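Local coordinates for protein P43 (Trichuris muris, PDB 6QIX) that tethers to matrix and inhibits interleukin-13 function as the major secreted protein of the whipworm, a parasitic helminth, at residues 123-126 against 127-131; 210-213 against 214-218; 305-308 against 309-313. All coordinates share one frame; numbering follows the deposited sequence. Where two conformers were deposited one is given.

Contact 1: 123-126 against 127-131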
loop_
_atom_site.group_PDB
_atom_site.type_symbol
_atom_site.label_atom_id
_atom_site.label_comp_id
_atom_site.label_asym_id
_atom_site.label_seq_id
_atom_site.Cartn_x
_atom_site.Cartn_y
_atom_site.Cartn_z
ATOM N N PHE A 123 1.624 -5.319 -4.154
ATOM C CA PHE A 123 1.248 -4.580 -2.945
ATOM C C PHE A 123 2.111 -3.355 -2.683
ATOM O O PHE A 123 1.846 -2.629 -1.700
ATOM C CB PHE A 123 1.251 -5.514 -1.716
ATOM C CG PHE A 123 2.496 -6.342 -1.579
ATOM C CD1 PHE A 123 3.597 -5.838 -0.906
ATOM C CD2 PHE A 123 2.556 -7.617 -2.127
ATOM C CE1 PHE A 123 4.738 -6.562 -0.800
ATOM C CE2 PHE A 123 3.705 -8.368 -2.020
ATOM C CZ PHE A 123 4.797 -7.841 -1.337
ATOM N N ILE A 124 3.113 -3.071 -3.532
ATOM C CA ILE A 124 3.893 -1.841 -3.314
ATOM C C ILE A 124 3.001 -0.594 -3.382
ATOM O O ILE A 124 3.326 0.456 -2.787
ATOM C CB ILE A 124 5.075 -1.731 -4.301
ATOM C CG1 ILE A 124 4.590 -1.790 -5.746
ATOM C CG2 ILE A 124 6.076 -2.807 -4.002
ATOM C CD1 ILE A 124 5.718 -1.882 -6.739
ATOM N N ASN A 125 1.879 -0.671 -4.089
ATOM C CA ASN A 125 1.054 0.523 -4.238
ATOM C C ASN A 125 0.452 0.988 -2.920
ATOM O O ASN A 125 -0.016 2.129 -2.853
ATOM C CB ASN A 125 -0.030 0.301 -5.292
ATOM C CG ASN A 125 -1.077 -0.743 -4.903
ATOM O OD1 ASN A 125 -0.962 -1.475 -3.906
ATOM N ND2 ASN A 125 -2.110 -0.839 -5.743
ATOM N N GLU A 126 0.482 0.153 -1.877
ATOM C CA GLU A 126 -0.062 0.567 -0.590
ATOM C C GLU A 126 0.647 1.815 -0.061
ATOM O O GLU A 126 0.060 2.590 0.708
ATOM C CB GLU A 126 0.042 -0.573 0.430
ATOM C CG GLU A 126 -0.869 -1.764 0.174
ATOM C CD GLU A 126 -2.378 -1.495 0.373
ATOM O OE1 GLU A 126 -2.763 -0.573 1.138
ATOM O OE2 GLU A 126 -3.182 -2.261 -0.257
ATOM N N LYS A 127 1.915 2.004 -0.431
ATOM C CA LYS A 127 2.656 3.186 0.010
ATOM C C LYS A 127 1.970 4.466 -0.439
ATOM O O LYS A 127 1.918 5.468 0.310
ATOM C CB LYS A 127 4.064 3.118 -0.568
ATOM C CG LYS A 127 4.986 4.280 -0.259
ATOM C CD LYS A 127 6.461 3.863 -0.428
ATOM C CE LYS A 127 7.455 5.013 -0.219
ATOM N NZ LYS A 127 8.607 4.618 0.671
ATOM N N LEU A 128 1.431 4.448 -1.670
ATOM C CA LEU A 128 0.737 5.607 -2.218
ATOM C C LEU A 128 -0.706 5.688 -1.732
ATOM O O LEU A 128 -1.191 6.782 -1.446
ATOM C CB LEU A 128 0.772 5.582 -3.739
ATOM C CG LEU A 128 2.145 5.782 -4.358
ATOM C CD1 LEU A 128 2.064 5.809 -5.864
ATOM C CD2 LEU A 128 2.781 7.045 -3.864
ATOM N N LYS A 129 -1.394 4.559 -1.630
ATOM C CA LYS A 129 -2.741 4.551 -1.067
ATOM C C LYS A 129 -2.736 5.156 0.334
ATOM O O LYS A 129 -3.676 5.861 0.726
ATOM C CB LYS A 129 -3.295 3.112 -1.041
ATOM C CG LYS A 129 -3.476 2.501 -2.405
ATOM C CD LYS A 129 -3.700 1.004 -2.282
ATOM C CE LYS A 129 -5.132 0.677 -2.044
ATOM N NZ LYS A 129 -5.371 -0.829 -2.103
ATOM N N GLN A 130 -1.655 4.957 1.077
ATOM C CA GLN A 130 -1.620 5.441 2.445
ATOM C C GLN A 130 -1.509 6.953 2.524
ATOM O O GLN A 130 -1.682 7.517 3.623
ATOM C CB GLN A 130 -0.485 4.720 3.185
ATOM C CG GLN A 130 -0.896 3.291 3.550
ATOM C CD GLN A 130 0.233 2.444 4.075
ATOM O OE1 GLN A 130 1.318 2.936 4.306
ATOM N NE2 GLN A 130 0.005 1.158 4.203
ATOM N N CYS A 131 -1.289 7.638 1.400
ATOM C CA CYS A 131 -1.330 9.093 1.443
ATOM C C CYS A 131 -2.694 9.568 1.908
ATOM O O CYS A 131 -2.823 10.672 2.458
ATOM C CB CYS A 131 -1.042 9.695 0.065
ATOM S SG CYS A 131 0.664 9.431 -0.527
#

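Contact 2: 210-213 against 214-218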
loop_
_atom_site.group_PDB
_atom_site.type_symbol
_atom_site.label_atom_id
_atom_site.label_comp_id
_atom_site.label_asym_id
_atom_site.label_seq_id
_atom_site.Cartn_x
_atom_site.Cartn_y
_atom_site.Cartn_z
ATOM N N SER A 210 -3.063 -9.196 18.050
ATOM C CA SER A 210 -4.208 -9.742 18.761
ATOM C C SER A 210 -5.443 -8.904 18.510
ATOM O O SER A 210 -6.542 -9.436 18.381
ATOM C CB SER A 210 -3.904 -9.834 20.258
ATOM O OG SER A 210 -2.860 -10.761 20.422
ATOM N N HIS A 211 -5.281 -7.589 18.396
ATOM C CA HIS A 211 -6.434 -6.716 18.182
ATOM C C HIS A 211 -7.010 -6.912 16.792
ATOM O O HIS A 211 -8.236 -6.855 16.603
ATOM C CB HIS A 211 -6.044 -5.251 18.403
ATOM C CG HIS A 211 -6.188 -4.799 19.826
ATOM N ND1 HIS A 211 -5.130 -4.334 20.577
ATOM C CD2 HIS A 211 -7.274 -4.745 20.638
ATOM C CE1 HIS A 211 -5.554 -3.999 21.785
ATOM N NE2 HIS A 211 -6.850 -4.234 21.848
ATOM N N VAL A 212 -6.163 -7.223 15.816
ATOM C CA VAL A 212 -6.686 -7.480 14.482
ATOM C C VAL A 212 -7.494 -8.774 14.472
ATOM O O VAL A 212 -8.588 -8.828 13.899
ATOM C CB VAL A 212 -5.542 -7.488 13.458
ATOM C CG1 VAL A 212 -6.048 -7.944 12.162
ATOM C CG2 VAL A 212 -4.982 -6.093 13.308
ATOM N N TYR A 213 -6.983 -9.828 15.116
ATOM C CA TYR A 213 -7.751 -11.061 15.232
ATOM C C TYR A 213 -9.103 -10.802 15.883
ATOM O O TYR A 213 -10.129 -11.357 15.462
ATOM C CB TYR A 213 -6.976 -12.088 16.069
ATOM C CG TYR A 213 -5.745 -12.676 15.397
ATOM C CD1 TYR A 213 -5.707 -12.887 14.043
ATOM C CD2 TYR A 213 -4.630 -13.019 16.128
ATOM C CE1 TYR A 213 -4.576 -13.441 13.428
ATOM C CE2 TYR A 213 -3.529 -13.551 15.543
ATOM C CZ TYR A 213 -3.503 -13.765 14.186
ATOM O OH TYR A 213 -2.382 -14.301 13.602
ATOM N N ASP A 214 -9.114 -9.991 16.938
ATOM C CA ASP A 214 -10.353 -9.760 17.671
ATOM C C ASP A 214 -11.307 -8.868 16.879
ATOM O O ASP A 214 -12.504 -9.156 16.778
ATOM C CB ASP A 214 -10.037 -9.157 19.039
ATOM C CG ASP A 214 -11.283 -8.913 19.867
ATOM O OD1 ASP A 214 -11.964 -9.890 20.246
ATOM O OD2 ASP A 214 -11.567 -7.732 20.161
ATOM N N HIS A 215 -10.800 -7.780 16.310
ATOM C CA HIS A 215 -11.669 -6.828 15.629
ATOM C C HIS A 215 -12.252 -7.404 14.357
ATOM O O HIS A 215 -13.412 -7.106 13.993
ATOM C CB HIS A 215 -10.876 -5.576 15.288
ATOM C CG HIS A 215 -11.724 -4.465 14.779
ATOM N ND1 HIS A 215 -12.668 -3.849 15.564
ATOM C CD2 HIS A 215 -11.787 -3.860 13.571
ATOM C CE1 HIS A 215 -13.260 -2.896 14.872
ATOM N NE2 HIS A 215 -12.713 -2.850 13.680
ATOM N N CYS A 216 -11.481 -8.263 13.695
ATOM C CA CYS A 216 -11.874 -8.792 12.406
ATOM C C CYS A 216 -12.485 -10.163 12.533
ATOM O O CYS A 216 -12.916 -10.723 11.526
ATOM C CB CYS A 216 -10.672 -8.823 11.464
ATOM S SG CYS A 216 -9.990 -7.185 11.086
ATOM N N HIS A 217 -12.533 -10.706 13.747
ATOM C CA HIS A 217 -13.161 -11.995 14.011
ATOM C C HIS A 217 -12.558 -13.108 13.147
ATOM O O HIS A 217 -13.276 -13.929 12.541
ATOM C CB HIS A 217 -14.666 -11.880 13.821
ATOM C CG HIS A 217 -15.291 -10.848 14.697
ATOM N ND1 HIS A 217 -15.512 -11.055 16.038
ATOM C CD2 HIS A 217 -15.714 -9.591 14.434
ATOM C CE1 HIS A 217 -16.051 -9.971 16.565
ATOM N NE2 HIS A 217 -16.207 -9.078 15.608
ATOM N N VAL A 218 -11.225 -13.188 13.182
ATOM C CA VAL A 218 -10.473 -14.205 12.463
ATOM C C VAL A 218 -9.567 -14.950 13.429
ATOM O O VAL A 218 -9.374 -14.543 14.571
ATOM C CB VAL A 218 -9.634 -13.618 11.319
ATOM C CG1 VAL A 218 -10.539 -12.946 10.334
ATOM C CG2 VAL A 218 -8.612 -12.636 11.849
#

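Contact 3: 305-308 against 309-313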
loop_
_atom_site.group_PDB
_atom_site.type_symbol
_atom_site.label_atom_id
_atom_site.label_comp_id
_atom_site.label_asym_id
_atom_site.label_seq_id
_atom_site.Cartn_x
_atom_site.Cartn_y
_atom_site.Cartn_z
ATOM N N THR A 305 8.998 -12.738 3.649
ATOM C CA THR A 305 9.281 -13.235 2.301
ATOM C C THR A 305 9.836 -14.656 2.353
ATOM O O THR A 305 9.384 -15.548 1.601
ATOM C CB THR A 305 10.235 -12.249 1.613
ATOM O OG1 THR A 305 9.588 -10.954 1.524
ATOM C CG2 THR A 305 10.676 -12.710 0.240
ATOM N N ALA A 306 10.775 -14.899 3.276
ATOM C CA ALA A 306 11.265 -16.257 3.495
ATOM C C ALA A 306 10.151 -17.213 3.928
ATOM O O ALA A 306 10.092 -18.358 3.455
ATOM C CB ALA A 306 12.368 -16.226 4.541
ATOM N N THR A 307 9.266 -16.781 4.831
ATOM C CA THR A 307 8.169 -17.649 5.267
ATOM C C THR A 307 7.214 -17.950 4.126
ATOM O O THR A 307 6.634 -19.043 4.071
ATOM C CB THR A 307 7.379 -17.000 6.409
ATOM O OG1 THR A 307 8.218 -16.860 7.541
ATOM C CG2 THR A 307 6.160 -17.855 6.788
ATOM N N SER A 308 6.972 -16.973 3.239
ATOM C CA SER A 308 6.033 -17.203 2.141
ATOM C C SER A 308 6.540 -18.300 1.234
ATOM O O SER A 308 5.738 -19.041 0.662
ATOM C CB SER A 308 5.789 -15.909 1.329
ATOM O OG SER A 308 6.952 -15.486 0.584
ATOM N N LYS A 309 7.852 -18.429 1.101
ATOM C CA LYS A 309 8.409 -19.538 0.336
ATOM C C LYS A 309 8.456 -20.835 1.147
ATOM O O LYS A 309 8.152 -21.910 0.614
ATOM C CB LYS A 309 9.809 -19.185 -0.151
ATOM C CG LYS A 309 9.867 -18.041 -1.103
ATOM C CD LYS A 309 11.291 -17.558 -1.274
ATOM C CE LYS A 309 11.324 -16.211 -1.967
ATOM N NZ LYS A 309 12.728 -15.741 -2.175
ATOM N N GLU A 310 8.811 -20.776 2.431
ATOM C CA GLU A 310 8.848 -22.007 3.220
ATOM C C GLU A 310 7.480 -22.686 3.259
ATOM O O GLU A 310 7.390 -23.919 3.257
ATOM C CB GLU A 310 9.350 -21.722 4.643
ATOM C CG GLU A 310 10.744 -21.161 4.691
ATOM C CD GLU A 310 11.159 -20.785 6.108
ATOM O OE1 GLU A 310 10.682 -21.447 7.058
ATOM O OE2 GLU A 310 11.933 -19.818 6.277
ATOM N N LYS A 311 6.407 -21.905 3.321
ATOM C CA LYS A 311 5.048 -22.425 3.451
ATOM C C LYS A 311 4.362 -22.607 2.096
ATOM O O LYS A 311 3.147 -22.873 2.049
ATOM C CB LYS A 311 4.227 -21.496 4.366
ATOM C CG LYS A 311 4.870 -21.317 5.734
ATOM C CD LYS A 311 3.861 -21.133 6.871
ATOM C CE LYS A 311 4.186 -22.065 8.054
ATOM N NZ LYS A 311 3.179 -21.946 9.135
ATOM N N HIS A 312 5.122 -22.457 1.003
ATOM C CA HIS A 312 4.629 -22.655 -0.353
ATOM C C HIS A 312 3.372 -21.851 -0.644
ATOM O O HIS A 312 2.383 -22.370 -1.182
ATOM C CB HIS A 312 4.382 -24.135 -0.592
ATOM C CG HIS A 312 5.420 -25.012 0.031
ATOM N ND1 HIS A 312 6.640 -25.251 -0.562
ATOM C CD2 HIS A 312 5.421 -25.710 1.192
ATOM C CE1 HIS A 312 7.349 -26.060 0.209
ATOM N NE2 HIS A 312 6.633 -26.348 1.283
ATOM N N MET A 313 3.430 -20.546 -0.347
ATOM C CA MET A 313 2.250 -19.727 -0.533
ATOM C C MET A 313 2.048 -19.391 -2.002
ATOM O O MET A 313 2.963 -18.878 -2.648
ATOM C CB MET A 313 2.368 -18.424 0.229
ATOM C CG MET A 313 2.392 -18.554 1.730
ATOM S SD MET A 313 2.140 -16.901 2.433
ATOM C CE MET A 313 2.080 -17.424 4.165
HETATM O O HOH W 1 6.368 -19.339 -2.681
#

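Contact 1: 123-126 against 127-131
Lys129 folds back over Asn125 and Glu126 where a type I beta turn, Phe123 to Glu126, runs directly into the short helix 126-129. The lysine chain can be followed atom by atom. Its CB lies 3.8 Å from the Glu126 carbonyl O, and CG is closer still to the preceding carbonyl, 3.5 Å from Asn125 O. CD lies against both side chains, 4.0 Å from Asn125 OD1 and 3.9 Å from Glu126 OE2, the two oxygens on the same side of it. The bend comes about the CG-CD bond (chi3 85°), and it turns the last two atoms toward the glutamate instead of letting the chain run straight on. NZ then reaches Glu126 OE2 at 3.2 Å, a salt bridge in which the ammonium stands 47° out of the carboxylate plane. The glutamate chain meets it through its own bend at chi2, while its other oxygen, OE1, is gripped by Gln327 NE2, so both oxygens of this buried carboxylate have partners and its rotation is restrained; Glu150 adds a long, weak ion pair to Lys129 NZ.

The backbone beneath explains why these residues are neighbours. Asn125 O accepts from both Leu128 N and Lys129 N; the latter bond, 3.0 Å long with an N-H...O angle of 170°, lies in the carbonyl plane, whereas the former comes from well above it. Lys127 N closes onto Ile124 O, and Gln130 N onto Glu126 O. Beyond, Cys131 is fastened to Cys362 by a disulfide. Gln130 extends past the turn to give its NE2 to Met326 O and Gln327 OE1, its CG resting 3.1 Å from Glu126 O.

Contact 2: 210-213 against 214-218
Val218 CG2 meets the edge of the Tyr213 ring, lying in the ring plane 3.6 Å from CD1, and the two side chains cross at about a right angle. The methyl gets there because chi1 of Val218 (-61°) sends CG1 anti to the carbonyl carbon and leaves CG2 between the backbone N and that carbon, 3.8 Å from Tyr213 CA. The same residue is held by its main chain: Val218 N donates to Tyr213 O at 3.1 Å, in the carbonyl plane and on a lone pair. Next door, Val212 CG1 touches Cys216 SG at 4.2 Å, and that sulfur also lies 3.5 Å from Val212 O.

This is the C-terminal end of helix 205-216, where the chain reverses at His217, the first residue to leave helical geometry, with a positive phi of 56°. A weak bond, 3.4 Å from His217 N to Asp214 O, accompanies the reversal, and the imidazole of His217 sits with one face over that same carbonyl oxygen. Upstream, regular i to i+4 bonds run from Asp214 N to Ser210 O, His215 N to His211 O and Cys216 N to Val212 O.

Further out, Cys216 is disulfide-bonded to Cys250 of strand 246-252 and packs on Leu262 and Leu264; His215 NE2 donates to Glu196 O; and the Tyr213 hydroxyl pairs with Glu226 OE1.

Contact 3: 305-308 against 309-313
Met313 swings back across Ser308 where a Schellman motif ends helix 292-310. Two backbone bonds define it: Met313 N to Ser308 O at 2.9 Å, straight (169° at the hydrogen) and nearly collinear with the carbonyl, and His312 N to Lys309 O at 3.1 Å. His312, whose phi is positive (53°), is the C-prime residue that makes the reversal.

The remaining backbone bonds are helical. Glu310 N to Ala306 O and Lys311 N to Thr307 O are regular i to i+4 links, but Lys309 N divides itself between Thr305 O and Ala306 O, and both bonds are weak.

Among polar side chains, Ser308 OG donates to Thr305 O, a short bond of 2.6 Å. The torsion chi1 (68°) sets the hydroxyl between the backbone N and carbonyl carbon of the serine, from where it bends back onto the preceding turn. Thr307 OG1 bonds back to Asp303 O one turn earlier; Thr305 OG1 meets Trp301 O in the same way and also His116 O, from a separate loop. A water touches Ser308 O and Met313 O through weak bonds and so bridges the two sides of the reversal.

Carbon contacts run from the last helical turn into the reversal. Thr307 CG2 packs on Lys311 CG at 3.8 Å, the two chains lying side by side and pointing the same way; Thr305 CG2 meets Lys309 CE in similar fashion at 4.2 Å. Each threonine methyl lies against part of a lysine stem, and the amines lead on, Lys311 NZ to a weak bond with Asp223 O and Lys309 NZ to a long, weak ion pair with Glu159. Met313, extended beyond CG, also touches Tyr321 of helix 315-325, and its SD rests 3.9 Å from Ser308 CB.

Along the chain the three contacts come in series, 123-131, then 210-218, then 305-313, and their centres are each about 23 Å from one another. None touches another: nearest atoms are about 6 Å apart for contacts 1 and 3, 10 Å for 2 and 3, and 13 Å for 1 and 2. The centre of contact 1 lies about 3 Å from that of the chain, those of contacts 2 and 3 about 20 Å. Phe123 of contact 1 and Ser308 of contact 3 both touch Arg318 of helix 315-325. Disulfides tie contact 1 to Cys362 and contact 2 to strand 246-252; contact 1 sits mid-molecule, while the others are helix ends at its surface.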